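Local coordinates for protein ATP-dependent RNA helicase HrpB (Escherichia coli, PDB 6EUD) that hydrolyses ATP to ADP and phosphate and, as a DExH-box helicase of the DEAH/RHA group, probably binds and remodels RNA, at residues L636-L641 with Y722-P727; K645-Y650 with Q748-L753; E705-Y710 with P744-G749; L753-L758 with R769-F774. One frame throughout, in Å; residues are numbered along the deposited sequence.

Contact 1. Residues L636-L641 with Y722-P727; sequences LRLRLL and YHEDNP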
loop_
_atom_site.group_PDB
_atom_site.type_symbol
_atom_site.label_atom_id
_atom_site.label_comp_id
_atom_site.label_asym_id
_atom_site.label_seq_id
_atom_site.Cartn_x
_atom_site.Cartn_y
_atom_site.Cartn_z
ATOM N N LEU A 636 19.043 17.132 29.600
ATOM C CA LEU A 636 17.592 17.102 29.610
ATOM C C LEU A 636 17.083 16.277 28.427
ATOM O O LEU A 636 16.273 15.364 28.595
ATOM C CB LEU A 636 17.002 18.524 29.569
ATOM C CG LEU A 636 15.461 18.615 29.480
ATOM C CD1 LEU A 636 14.747 17.974 30.668
ATOM C CD2 LEU A 636 15.012 20.047 29.341
ATOM N N ARG A 637 17.593 16.574 27.239
ATOM C CA ARG A 637 17.189 15.819 26.052
ATOM C C ARG A 637 17.445 14.318 26.268
ATOM O O ARG A 637 16.570 13.516 26.011
ATOM C CB ARG A 637 17.904 16.307 24.795
ATOM C CG ARG A 637 17.264 15.741 23.515
ATOM C CD ARG A 637 18.076 16.060 22.269
ATOM N NE ARG A 637 19.405 15.469 22.349
ATOM C CZ ARG A 637 19.721 14.265 21.888
ATOM N NH1 ARG A 637 18.804 13.521 21.284
ATOM N NH2 ARG A 637 20.960 13.815 22.019
ATOM N N LEU A 638 18.617 13.964 26.796
ATOM C CA LEU A 638 18.935 12.576 27.089
ATOM C C LEU A 638 18.009 12.002 28.185
ATOM O O LEU A 638 17.572 10.845 28.101
ATOM C CB LEU A 638 20.408 12.457 27.491
ATOM C CG LEU A 638 21.407 12.672 26.356
ATOM C CD1 LEU A 638 22.856 12.723 26.837
ATOM C CD2 LEU A 638 21.233 11.564 25.342
ATOM N N ARG A 639 17.688 12.801 29.201
ATOM C CA ARG A 639 16.763 12.335 30.237
ATOM C C ARG A 639 15.384 12.050 29.668
ATOM O O ARG A 639 14.714 11.100 30.096
ATOM C CB ARG A 639 16.670 13.353 31.366
ATOM C CG ARG A 639 17.925 13.328 32.231
ATOM C CD ARG A 639 18.093 14.613 33.029
ATOM N NE ARG A 639 17.002 14.738 33.989
ATOM C CZ ARG A 639 16.577 15.900 34.457
ATOM N NH1 ARG A 639 17.150 17.027 34.041
ATOM N NH2 ARG A 639 15.561 15.936 35.304
ATOM N N LEU A 640 14.956 12.864 28.700
ATOM C CA LEU A 640 13.680 12.622 28.015
ATOM C C LEU A 640 13.707 11.310 27.215
ATOM O O LEU A 640 12.731 10.557 27.207
ATOM C CB LEU A 640 13.330 13.801 27.104
ATOM C CG LEU A 640 12.881 15.017 27.922
ATOM C CD1 LEU A 640 12.732 16.271 27.039
ATOM C CD2 LEU A 640 11.580 14.679 28.670
ATOM N N LEU A 641 14.837 11.033 26.572
ATOM C CA LEU A 641 15.009 9.794 25.840
ATOM C C LEU A 641 14.920 8.619 26.802
ATOM O O LEU A 641 14.228 7.638 26.500
ATOM C CB LEU A 641 16.348 9.747 25.102
ATOM C CG LEU A 641 16.542 10.626 23.872
ATOM C CD1 LEU A 641 17.958 10.440 23.296
ATOM C CD2 LEU A 641 15.470 10.336 22.827
ATOM N N TYR A 722 23.493 11.047 32.374
ATOM C CA TYR A 722 22.632 10.248 31.521
ATOM C C TYR A 722 23.259 10.074 30.153
ATOM O O TYR A 722 24.142 10.834 29.743
ATOM C CB TYR A 722 21.247 10.879 31.394
ATOM C CG TYR A 722 20.478 10.892 32.691
ATOM C CD1 TYR A 722 19.637 9.844 33.035
ATOM C CD2 TYR A 722 20.625 11.944 33.594
ATOM C CE1 TYR A 722 18.944 9.858 34.234
ATOM C CE2 TYR A 722 19.934 11.970 34.775
ATOM C CZ TYR A 722 19.099 10.926 35.088
ATOM O OH TYR A 722 18.423 10.950 36.268
ATOM N N HIS A 723 22.787 9.054 29.460
ATOM C CA HIS A 723 23.315 8.680 28.175
ATOM C C HIS A 723 22.189 8.033 27.371
ATOM O O HIS A 723 21.278 7.423 27.952
ATOM C CB HIS A 723 24.498 7.735 28.346
ATOM C CG HIS A 723 25.252 7.479 27.086
ATOM N ND1 HIS A 723 24.843 6.548 26.153
ATOM C CD2 HIS A 723 26.389 8.029 26.596
ATOM C CE1 HIS A 723 25.698 6.537 25.145
ATOM N NE2 HIS A 723 26.644 7.422 25.389
ATOM N N GLU A 724 22.240 8.162 26.047
ATOM C CA GLU A 724 21.165 7.634 25.203
ATOM C C GLU A 724 21.077 6.122 25.325
ATOM O O GLU A 724 19.973 5.578 25.308
ATOM C CB GLU A 724 21.337 8.057 23.725
ATOM C CG GLU A 724 22.576 7.541 23.017
ATOM C CD GLU A 724 23.746 8.531 23.026
ATOM O OE1 GLU A 724 23.682 9.562 23.739
ATOM O OE2 GLU A 724 24.741 8.269 22.309
ATOM N N ASP A 725 22.232 5.466 25.487
ATOM C CA ASP A 725 22.327 4.008 25.511
ATOM C C ASP A 725 22.873 3.437 26.840
ATOM O O ASP A 725 22.347 2.448 27.357
ATOM C CB ASP A 725 23.213 3.518 24.347
ATOM C CG ASP A 725 22.572 3.741 22.975
ATOM O OD1 ASP A 725 21.335 3.581 22.843
ATOM O OD2 ASP A 725 23.310 4.099 22.031
ATOM N N ASN A 726 23.938 4.027 27.375
ATOM C CA ASN A 726 24.572 3.491 28.581
ATOM C C ASN A 726 23.706 3.708 29.820
ATOM O O ASN A 726 22.910 4.652 29.871
ATOM C CB ASN A 726 25.952 4.131 28.814
ATOM C CG ASN A 726 26.905 3.939 27.638
ATOM O OD1 ASN A 726 26.805 2.971 26.885
ATOM N ND2 ASN A 726 27.843 4.872 27.483
ATOM N N PRO A 727 23.857 2.835 30.831
ATOM C CA PRO A 727 23.159 3.100 32.097
ATOM C C PRO A 727 23.531 4.459 32.698
ATOM O O PRO A 727 24.647 4.932 32.508
ATOM C CB PRO A 727 23.615 1.946 33.002
ATOM C CG PRO A 727 23.980 0.839 32.040
ATOM C CD PRO A 727 24.580 1.551 30.850
#

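Contact 2. Residues K645-Y650 with Q748-L753; sequences KWLPEY and QGRVPL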
loop_
_atom_site.group_PDB
_atom_site.type_symbol
_atom_site.label_atom_id
_atom_site.label_comp_id
_atom_site.label_asym_id
_atom_site.label_seq_id
_atom_site.Cartn_x
_atom_site.Cartn_y
_atom_site.Cartn_z
ATOM N N LYS A 645 12.131 5.191 27.656
ATOM C CA LYS A 645 12.499 3.777 27.785
ATOM C C LYS A 645 12.090 3.198 29.137
ATOM O O LYS A 645 11.531 2.124 29.208
ATOM C CB LYS A 645 14.004 3.583 27.613
ATOM C CG LYS A 645 14.520 3.889 26.246
ATOM C CD LYS A 645 15.982 3.492 26.120
ATOM C CE LYS A 645 16.856 4.123 27.190
ATOM N NZ LYS A 645 18.270 3.702 27.002
ATOM N N TRP A 646 12.390 3.917 30.212
ATOM C CA TRP A 646 12.279 3.354 31.554
ATOM C C TRP A 646 10.912 3.612 32.184
ATOM O O TRP A 646 10.485 2.855 33.053
ATOM C CB TRP A 646 13.371 3.924 32.463
ATOM C CG TRP A 646 14.744 3.763 31.914
ATOM C CD1 TRP A 646 15.176 2.805 31.035
ATOM C CD2 TRP A 646 15.876 4.602 32.191
ATOM N NE1 TRP A 646 16.510 2.999 30.759
ATOM C CE2 TRP A 646 16.960 4.087 31.452
ATOM C CE3 TRP A 646 16.072 5.730 32.986
ATOM C CZ2 TRP A 646 18.221 4.672 31.488
ATOM C CZ3 TRP A 646 17.338 6.308 33.024
ATOM C CH2 TRP A 646 18.389 5.779 32.274
ATOM N N LEU A 647 10.254 4.692 31.754
ATOM C CA LEU A 647 8.918 5.045 32.231
ATOM C C LEU A 647 7.946 5.186 31.052
ATOM O O LEU A 647 7.357 6.253 30.853
ATOM C CB LEU A 647 8.957 6.338 33.058
ATOM C CG LEU A 647 9.893 6.339 34.285
ATOM C CD1 LEU A 647 9.864 7.657 35.047
ATOM C CD2 LEU A 647 9.559 5.210 35.224
ATOM N N PRO A 648 7.770 4.102 30.272
ATOM C CA PRO A 648 7.012 4.198 29.015
ATOM C C PRO A 648 5.500 4.286 29.251
ATOM O O PRO A 648 4.763 4.503 28.304
ATOM C CB PRO A 648 7.350 2.888 28.309
ATOM C CG PRO A 648 7.465 1.895 29.488
ATOM C CD PRO A 648 8.146 2.707 30.582
ATOM N N GLU A 649 5.030 4.108 30.482
ATOM C CA GLU A 649 3.593 4.261 30.711
ATOM C C GLU A 649 3.165 5.730 30.619
ATOM O O GLU A 649 1.979 6.021 30.599
ATOM C CB GLU A 649 3.168 3.669 32.062
ATOM C CG GLU A 649 3.810 4.309 33.257
ATOM C CD GLU A 649 5.077 3.585 33.700
ATOM O OE1 GLU A 649 5.184 3.275 34.907
ATOM O OE2 GLU A 649 5.965 3.345 32.857
ATOM N N TYR A 650 4.119 6.656 30.547
ATOM C CA TYR A 650 3.765 8.073 30.406
ATOM C C TYR A 650 4.032 8.581 28.994
ATOM O O TYR A 650 4.771 7.954 28.229
ATOM C CB TYR A 650 4.533 8.923 31.414
ATOM C CG TYR A 650 4.382 8.417 32.815
ATOM C CD1 TYR A 650 3.193 8.584 33.504
ATOM C CD2 TYR A 650 5.424 7.752 33.449
ATOM C CE1 TYR A 650 3.057 8.126 34.782
ATOM C CE2 TYR A 650 5.292 7.294 34.719
ATOM C CZ TYR A 650 4.112 7.478 35.390
ATOM O OH TYR A 650 3.973 6.996 36.676
ATOM N N GLN A 748 11.420 5.239 39.323
ATOM C CA GLN A 748 10.516 4.428 40.139
ATOM C C GLN A 748 11.151 3.109 40.569
ATOM O O GLN A 748 10.484 2.069 40.582
ATOM C CB GLN A 748 9.197 4.172 39.380
ATOM C CG GLN A 748 8.469 5.476 39.034
ATOM C CD GLN A 748 7.155 5.281 38.298
ATOM O OE1 GLN A 748 6.632 4.168 38.200
ATOM N NE2 GLN A 748 6.621 6.371 37.755
ATOM N N GLY A 749 12.442 3.143 40.905
ATOM C CA GLY A 749 13.130 1.941 41.380
ATOM C C GLY A 749 13.528 0.924 40.315
ATOM O O GLY A 749 13.984 -0.163 40.620
ATOM N N ARG A 750 13.382 1.292 39.051
ATOM C CA ARG A 750 13.594 0.360 37.946
ATOM C C ARG A 750 15.037 0.264 37.435
ATOM O O ARG A 750 15.418 -0.726 36.804
ATOM C CB ARG A 750 12.678 0.746 36.786
ATOM C CG ARG A 750 11.201 0.520 37.065
ATOM C CD ARG A 750 10.315 1.119 35.960
ATOM N NE ARG A 750 8.906 0.998 36.325
ATOM C CZ ARG A 750 7.888 1.484 35.620
ATOM N NH1 ARG A 750 8.095 2.125 34.469
ATOM N NH2 ARG A 750 6.653 1.315 36.063
ATOM N N VAL A 751 15.829 1.297 37.681
ATOM C CA VAL A 751 17.140 1.388 37.075
ATOM C C VAL A 751 18.206 1.729 38.097
ATOM O O VAL A 751 18.266 2.850 38.595
ATOM C CB VAL A 751 17.163 2.455 35.954
ATOM C CG1 VAL A 751 18.571 2.568 35.345
ATOM C CG2 VAL A 751 16.124 2.130 34.882
ATOM N N PRO A 752 19.083 0.770 38.391
ATOM C CA PRO A 752 20.160 1.085 39.339
ATOM C C PRO A 752 21.193 2.006 38.695
ATOM O O PRO A 752 21.473 1.884 37.499
ATOM C CB PRO A 752 20.745 -0.290 39.681
ATOM C CG PRO A 752 20.434 -1.147 38.450
ATOM C CD PRO A 752 19.182 -0.589 37.826
ATOM N N LEU A 753 21.719 2.946 39.473
ATOM C CA LEU A 753 22.799 3.807 39.001
ATOM C C LEU A 753 24.113 3.043 38.923
ATOM O O LEU A 753 24.460 2.281 39.817
ATOM C CB LEU A 753 22.952 5.028 39.915
ATOM C CG LEU A 753 21.752 5.968 39.861
ATOM C CD1 LEU A 753 21.940 7.065 40.845
ATOM C CD2 LEU A 753 21.592 6.549 38.462
#

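Contact 3. Residues E705-Y710 with P744-G749; sequences ELPAHY and PTIAQG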
loop_
_atom_site.group_PDB
_atom_site.type_symbol
_atom_site.label_atom_id
_atom_site.label_comp_id
_atom_site.label_asym_id
_atom_site.label_seq_id
_atom_site.Cartn_x
_atom_site.Cartn_y
_atom_site.Cartn_z
ATOM N N GLU A 705 11.937 11.412 39.071
ATOM C CA GLU A 705 12.226 10.044 38.666
ATOM C C GLU A 705 13.527 9.922 37.890
ATOM O O GLU A 705 14.173 8.877 37.935
ATOM C CB GLU A 705 11.076 9.477 37.838
ATOM C CG GLU A 705 9.785 9.327 38.616
ATOM C CD GLU A 705 9.990 8.632 39.959
ATOM O OE1 GLU A 705 10.785 7.667 40.030
ATOM O OE2 GLU A 705 9.350 9.049 40.951
ATOM N N LEU A 706 13.899 10.983 37.175
ATOM C CA LEU A 706 15.196 11.039 36.503
ATOM C C LEU A 706 15.893 12.334 36.882
ATOM O O LEU A 706 16.091 13.204 36.039
ATOM C CB LEU A 706 15.055 10.946 34.983
ATOM C CG LEU A 706 14.707 9.586 34.361
ATOM C CD1 LEU A 706 13.214 9.235 34.525
ATOM C CD2 LEU A 706 15.087 9.582 32.878
ATOM N N PRO A 707 16.272 12.449 38.158
ATOM C CA PRO A 707 16.810 13.691 38.722
ATOM C C PRO A 707 18.177 14.042 38.151
ATOM O O PRO A 707 18.941 13.126 37.801
ATOM C CB PRO A 707 16.919 13.369 40.219
ATOM C CG PRO A 707 17.204 11.875 40.240
ATOM C CD PRO A 707 16.370 11.312 39.107
ATOM N N ALA A 708 18.489 15.336 38.074
ATOM C CA ALA A 708 19.782 15.769 37.556
ATOM C C ALA A 708 20.880 15.439 38.539
ATOM O O ALA A 708 22.008 15.163 38.131
ATOM C CB ALA A 708 19.783 17.277 37.246
ATOM N N HIS A 709 20.547 15.480 39.832
ATOM C CA HIS A 709 21.476 15.149 40.907
ATOM C C HIS A 709 20.889 14.103 41.829
ATOM O O HIS A 709 19.674 14.071 42.040
ATOM C CB HIS A 709 21.833 16.385 41.730
ATOM C CG HIS A 709 22.629 17.404 40.984
ATOM N ND1 HIS A 709 22.048 18.343 40.156
ATOM C CD2 HIS A 709 23.965 17.623 40.927
ATOM C CE1 HIS A 709 22.994 19.097 39.627
ATOM N NE2 HIS A 709 24.163 18.682 40.077
ATOM N N TYR A 710 21.753 13.254 42.386
ATOM C CA TYR A 710 21.363 12.287 43.411
ATOM C C TYR A 710 21.973 12.732 44.758
ATOM O O TYR A 710 23.151 13.121 44.812
ATOM C CB TYR A 710 21.816 10.867 43.023
ATOM C CG TYR A 710 21.371 9.779 43.989
ATOM C CD1 TYR A 710 20.118 9.180 43.861
ATOM C CD2 TYR A 710 22.214 9.337 45.015
ATOM C CE1 TYR A 710 19.695 8.183 44.745
ATOM C CE2 TYR A 710 21.809 8.336 45.908
ATOM C CZ TYR A 710 20.550 7.768 45.771
ATOM O OH TYR A 710 20.139 6.791 46.644
ATOM N N PRO A 744 21.850 2.594 44.838
ATOM C CA PRO A 744 20.889 3.644 44.441
ATOM C C PRO A 744 20.142 3.321 43.146
ATOM O O PRO A 744 20.690 2.657 42.264
ATOM C CB PRO A 744 21.782 4.885 44.248
ATOM C CG PRO A 744 22.950 4.643 45.142
ATOM C CD PRO A 744 23.167 3.152 45.201
ATOM N N THR A 745 18.900 3.781 43.040
ATOM C CA THR A 745 18.115 3.571 41.836
ATOM C C THR A 745 17.261 4.778 41.529
ATOM O O THR A 745 16.890 5.523 42.427
ATOM C CB THR A 745 17.168 2.356 41.933
ATOM O OG1 THR A 745 16.213 2.575 42.978
ATOM C CG2 THR A 745 17.938 1.084 42.189
ATOM N N ILE A 746 16.941 4.952 40.249
ATOM C CA ILE A 746 16.036 5.999 39.816
ATOM C C ILE A 746 14.892 5.364 39.024
ATOM O O ILE A 746 14.789 4.138 38.986
ATOM C CB ILE A 746 16.763 7.042 38.958
ATOM C CG1 ILE A 746 17.323 6.378 37.697
ATOM C CG2 ILE A 746 17.871 7.679 39.752
ATOM C CD1 ILE A 746 18.132 7.313 36.845
ATOM N N ALA A 747 14.056 6.194 38.390
ATOM C CA ALA A 747 12.982 5.726 37.509
ATOM C C ALA A 747 12.027 4.771 38.232
ATOM O O ALA A 747 11.851 3.633 37.817
ATOM C CB ALA A 747 13.580 5.055 36.249
ATOM N N GLN A 748 11.420 5.239 39.323
ATOM C CA GLN A 748 10.516 4.428 40.139
ATOM C C GLN A 748 11.151 3.109 40.569
ATOM O O GLN A 748 10.484 2.069 40.582
ATOM C CB GLN A 748 9.197 4.172 39.380
ATOM C CG GLN A 748 8.469 5.476 39.034
ATOM C CD GLN A 748 7.155 5.281 38.298
ATOM O OE1 GLN A 748 6.632 4.168 38.200
ATOM N NE2 GLN A 748 6.621 6.371 37.755
ATOM N N GLY A 749 12.442 3.143 40.905
ATOM C CA GLY A 749 13.130 1.941 41.380
ATOM C C GLY A 749 13.528 0.924 40.315
ATOM O O GLY A 749 13.984 -0.163 40.620
HETATM O O HOH W 1 18.030 4.964 45.521
#

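Contact 4. Residues L753-L758 with R769-F774; sequences LVLELL and RDLSDF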
loop_
_atom_site.group_PDB
_atom_site.type_symbol
_atom_site.label_atom_id
_atom_site.label_comp_id
_atom_site.label_asym_id
_atom_site.label_seq_id
_atom_site.Cartn_x
_atom_site.Cartn_y
_atom_site.Cartn_z
ATOM N N LEU A 753 21.719 2.946 39.473
ATOM C CA LEU A 753 22.799 3.807 39.001
ATOM C C LEU A 753 24.113 3.043 38.923
ATOM O O LEU A 753 24.460 2.281 39.817
ATOM C CB LEU A 753 22.952 5.028 39.915
ATOM C CG LEU A 753 21.752 5.968 39.861
ATOM C CD1 LEU A 753 21.940 7.065 40.845
ATOM C CD2 LEU A 753 21.592 6.549 38.462
ATOM N N VAL A 754 24.849 3.231 37.844
ATOM C CA VAL A 754 26.183 2.666 37.807
ATOM C C VAL A 754 27.052 3.605 38.628
ATOM O O VAL A 754 27.179 4.778 38.289
ATOM C CB VAL A 754 26.741 2.505 36.367
ATOM C CG1 VAL A 754 28.205 2.108 36.411
ATOM C CG2 VAL A 754 25.930 1.476 35.576
ATOM N N LEU A 755 27.608 3.086 39.721
ATOM C CA LEU A 755 28.427 3.877 40.634
ATOM C C LEU A 755 29.878 3.835 40.208
ATOM O O LEU A 755 30.493 2.770 40.118
ATOM C CB LEU A 755 28.317 3.366 42.072
ATOM C CG LEU A 755 26.942 3.279 42.726
ATOM C CD1 LEU A 755 27.085 2.852 44.190
ATOM C CD2 LEU A 755 26.260 4.631 42.607
ATOM N N GLU A 756 30.430 5.001 39.935
ATOM C CA GLU A 756 31.853 5.079 39.697
ATOM C C GLU A 756 32.515 5.517 40.991
ATOM O O GLU A 756 32.630 6.701 41.296
ATOM C CB GLU A 756 32.126 6.006 38.525
ATOM C CG GLU A 756 31.529 5.434 37.213
ATOM C CD GLU A 756 31.454 6.456 36.074
ATOM O OE1 GLU A 756 31.110 7.632 36.323
ATOM O OE2 GLU A 756 31.759 6.089 34.920
ATOM N N LEU A 757 32.909 4.522 41.773
ATOM C CA LEU A 757 33.419 4.734 43.115
ATOM C C LEU A 757 34.855 5.211 43.087
ATOM O O LEU A 757 35.730 4.558 42.525
ATOM C CB LEU A 757 33.292 3.455 43.936
ATOM C CG LEU A 757 31.841 3.025 44.153
ATOM C CD1 LEU A 757 31.727 1.759 44.994
ATOM C CD2 LEU A 757 31.092 4.170 44.809
ATOM N N LEU A 758 35.089 6.357 43.706
ATOM C CA LEU A 758 36.366 7.042 43.601
ATOM C C LEU A 758 37.059 7.102 44.951
ATOM O O LEU A 758 36.431 6.920 45.992
ATOM C CB LEU A 758 36.156 8.452 43.045
ATOM C CG LEU A 758 35.235 8.576 41.824
ATOM C CD1 LEU A 758 34.804 10.024 41.632
ATOM C CD2 LEU A 758 35.874 8.060 40.538
ATOM N N ARG A 769 27.193 -1.521 39.830
ATOM C CA ARG A 769 25.808 -1.143 40.033
ATOM C C ARG A 769 25.178 -2.156 40.961
ATOM O O ARG A 769 23.960 -2.226 41.087
ATOM C CB ARG A 769 25.044 -1.039 38.710
ATOM C CG ARG A 769 24.913 -2.316 37.945
ATOM C CD ARG A 769 24.037 -2.093 36.739
ATOM N NE ARG A 769 23.915 -3.316 35.948
ATOM C CZ ARG A 769 23.116 -3.435 34.899
ATOM N NH1 ARG A 769 22.369 -2.401 34.523
ATOM N NH2 ARG A 769 23.060 -4.577 34.238
ATOM N N ASP A 770 26.033 -2.937 41.614
ATOM C CA ASP A 770 25.610 -3.840 42.671
ATOM C C ASP A 770 26.400 -3.488 43.928
ATOM O O ASP A 770 27.260 -4.264 44.366
ATOM C CB ASP A 770 25.839 -5.306 42.287
ATOM C CG ASP A 770 25.257 -5.662 40.927
ATOM O OD1 ASP A 770 24.080 -6.069 40.871
ATOM O OD2 ASP A 770 25.981 -5.570 39.914
ATOM N N LEU A 771 26.119 -2.313 44.489
ATOM C CA LEU A 771 26.848 -1.807 45.647
ATOM C C LEU A 771 26.920 -2.825 46.779
ATOM O O LEU A 771 27.973 -2.968 47.404
ATOM C CB LEU A 771 26.220 -0.507 46.155
ATOM C CG LEU A 771 26.771 0.127 47.435
ATOM C CD1 LEU A 771 28.244 0.546 47.314
ATOM C CD2 LEU A 771 25.892 1.314 47.810
ATOM N N SER A 772 25.819 -3.540 47.018
ATOM C CA SER A 772 25.766 -4.585 48.044
ATOM C C SER A 772 26.811 -5.683 47.821
ATOM O O SER A 772 27.473 -6.117 48.764
ATOM C CB SER A 772 24.370 -5.197 48.095
ATOM O OG SER A 772 24.270 -6.117 49.162
ATOM N N ASP A 773 26.968 -6.123 46.576
ATOM C CA ASP A 773 28.022 -7.078 46.233
ATOM C C ASP A 773 29.413 -6.497 46.445
ATOM O O ASP A 773 30.362 -7.220 46.743
ATOM C CB ASP A 773 27.903 -7.534 44.778
ATOM C CG ASP A 773 26.758 -8.480 44.563
ATOM O OD1 ASP A 773 26.214 -8.977 45.573
ATOM O OD2 ASP A 773 26.409 -8.735 43.388
ATOM N N PHE A 774 29.545 -5.191 46.263
ATOM C CA PHE A 774 30.855 -4.574 46.359
ATOM C C PHE A 774 31.358 -4.557 47.806
ATOM O O PHE A 774 32.495 -4.950 48.081
ATOM C CB PHE A 774 30.836 -3.160 45.797
ATOM C CG PHE A 774 32.096 -2.418 46.057
ATOM C CD1 PHE A 774 33.256 -2.728 45.356
ATOM C CD2 PHE A 774 32.144 -1.437 47.036
ATOM C CE1 PHE A 774 34.448 -2.048 45.617
ATOM C CE2 PHE A 774 33.322 -0.757 47.305
ATOM C CZ PHE A 774 34.478 -1.064 46.592
#

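Contact 1. Residues L636-L641 with Y722-P727
Arg639 lays its aliphatic stem across the ring of Tyr722, a good illustration of how a buried arginine can be apolar at its root and polar at its tip. Beyond CB, CG stands over one face of the ring, 3.5 Å from the Tyr722 centroid and 18° off the ring normal, a CH-pi contact displaced toward the rim near CD2. CD follows along the same margin, 3.7 Å from Tyr722 CE2. There the chain bends at chi3 (65°), and the guanidinium runs on obliquely, its plane 31° from that of the ring. NE gives its N-H to the carbonyl of Leu706, and NH2 has a long, weak ion pair with Asp703. The ring it crosses is held at its far end too, because Tyr722 OH is hydrogen-bonded to the carbonyl of Pro707.

One residue back, Leu638 reaches into the loop with both branches: CD1 lies 3.7 Å from Tyr722 O, and CD2 touches Glu724 OE1 at 3.5 Å. Leu641 adds a looser contact at the margin, its CD1 4.2 Å from Glu724 CB. Within the loop, His723 ND1 takes the backbone N-H groups of Asp725 and Asn726, both tilted from the imidazole plane, Asn726 far from it; this sharing probably helps to hold the bend.

Helix 631-646 thus receives the turn between strands 717-721 and 729-733. Gln635 on this helix also binds the backbone N of Tyr722, while Leu636 and Leu640 pack on Leu702, setting the helix between helix 696-705 and the loop joining two strands of the C-terminal sheet.

Contact 2. Residues K645-Y650 with Q748-L753
Arg750 reaches the end of helix 631-646 with a side chain extended from CG to NE and there serves two acceptor groups, a carbonyl and a carboxylate. NH1 donates to Trp646 O at 2.9 Å, in the carbonyl plane and on a lone pair. The same nitrogen makes a nearly straight bond (173°) to the syn lone pair of Glu649 OE2, also at 2.9 Å. NH2 completes an end-on salt bridge by reaching Glu649 OE1 at 2.7 Å, the two flat groups being 28° from coplanar. Leu647 CD2 lies beside this pairing, 3.5 Å from Arg750 NH1.

Gln748 runs extended alongside Arg750, and its OE1 rests over one face of the guanidinium, toward the rim. Its NE2 donates to Tyr650 OH at 2.9 Å, approaching at the edge of the phenol with the amide plane turned 74° from the ring. Leu647 CD2 also touches the amide, 3.9 Å from Gln748 CD.

Trp646 supplies the apolar third of the contact. Val751 CG2 sits over the five-membered ring, 3.8 Å from its centroid, in a CH-pi contact, and the two side chains cross at about a right angle. Arg750 and Val751 both face Ile746 in a classic beta bulge, so these two neighbours contribute very different side chains to the same helix end.

Chemically, a cation is placed where the helix ends in a carbonyl and where the Leu647-Tyr650 turn presents a carboxylate. Both should stabilise the positive charge, and the two-nitrogen grip on Glu649, together with the NH1 bond to Trp646 O, probably fixes the rotation of the guanidinium.

Contact 3. Residues E705-Y710 with P744-G749
The backbones of Glu705 and Ala747 approach to 4.5 Å between their CA atoms, and Ala747 N donates to Glu705 O at 2.7 Å, in the carbonyl plane. The next amide is taken by the side chain of the same glutamate: Gln748 N meets Glu705 OE1 at 2.6 Å, on the anti side and 28° out of the carboxylate plane. A bend at chi2 (-48°) folds the carboxylate back to reach it. One residue therefore captures two consecutive N-H groups of a turn in which both Ala747 and Gln748 have positive phi.

Ile746 lies close beside this pairing. Its CB is 3.3 Å from Glu705 O, while CG2 lies 4.0 Å from Pro707 CD. Farther along, the phenol end of Tyr710 crosses the ring of Pro744 at about a right angle, with Tyr710 CZ 3.5 Å from Pro744 CB. A water bridges the two segments here, accepting from Thr745 N at 2.9 Å and hydrogen-bonded to Tyr710 OH at 3.0 Å.

Helix 696-705 ends here, and its last turn meets the hairpin bend between strands 745-746 and 751-758, while the chain continues into strand 709-711. Tyr710 pairs through its backbone with Ile718 in strand 717-721. Ile746 rests on Ile720, Leu753 and Trp646, placing it where two strands and helix 631-646 converge.

Contact 4. Residues L753-L758 with R769-F774
Leu755 and Leu757 meet the first turn of helix 771-776 with one methyl each. Leu755 CD1 sits against the branching side chain of Leu771, 4.0 Å from its CB and nearly equidistant from both of its terminal methyls. Leu757 CD1 lies over one face of the Phe774 ring, 4.1 Å from the centroid and 24° off the normal, shifted toward the CD2-CE2 side. That methyl also brushes Leu771 CD1 at 4.4 Å, joining the two pairs into one cluster. Leu771 and Phe774 direct CB toward the strand and, with CG opposite the backbone N (chi1 175° and 171°), present their ends to Leu755 and Leu757.

At Leu753 and Val754, Arg769 contributes only its root: CB is 3.5 Å from Leu753 O and 4.1 Å from Val754 CG2, while the extended chain leads its guanidinium elsewhere.

A polar second shell probably helps to set these groups in place. Asn743 accepts the N-H of Leu771 through OD1 and donates from ND2 to Leu753 O, spanning helix start and strand. Thr768, backbone-paired with Leu755, receives the N-H of Asp770 on OG1. Alternation along the strand puts Glu756 in a different setting, salt-bridged to Arg721.

The helix thus rests on the strand through dispersion contacts between branched aliphatics and one aromatic face, and the bonds to Asn743 and Thr768 probably help to set where it begins.

Followed from the N terminus, helix 631-646 opens contacts 1 and 2, while helix 696-705 ends where contact 3 begins. Contact 1 closes first, at the loop 722-727, crossing contacts 2 and 3, whose second segments come later. Contact 3 nests inside contact 2: the two finish on the same bend and share Gln748 and Gly749. Contact 4 follows contacts 1 and 3 in series and opens at Leu753, the last residue of contact 2, closing a short loop through strand 764-768. Contact 1 ties the body of helix 631-646 to a loop of the C-terminal sheet, contacts 2 and 3 tie two helix ends to the bend leading into strand 751-758, and contact 4 fastens helix 771-776 to that strand.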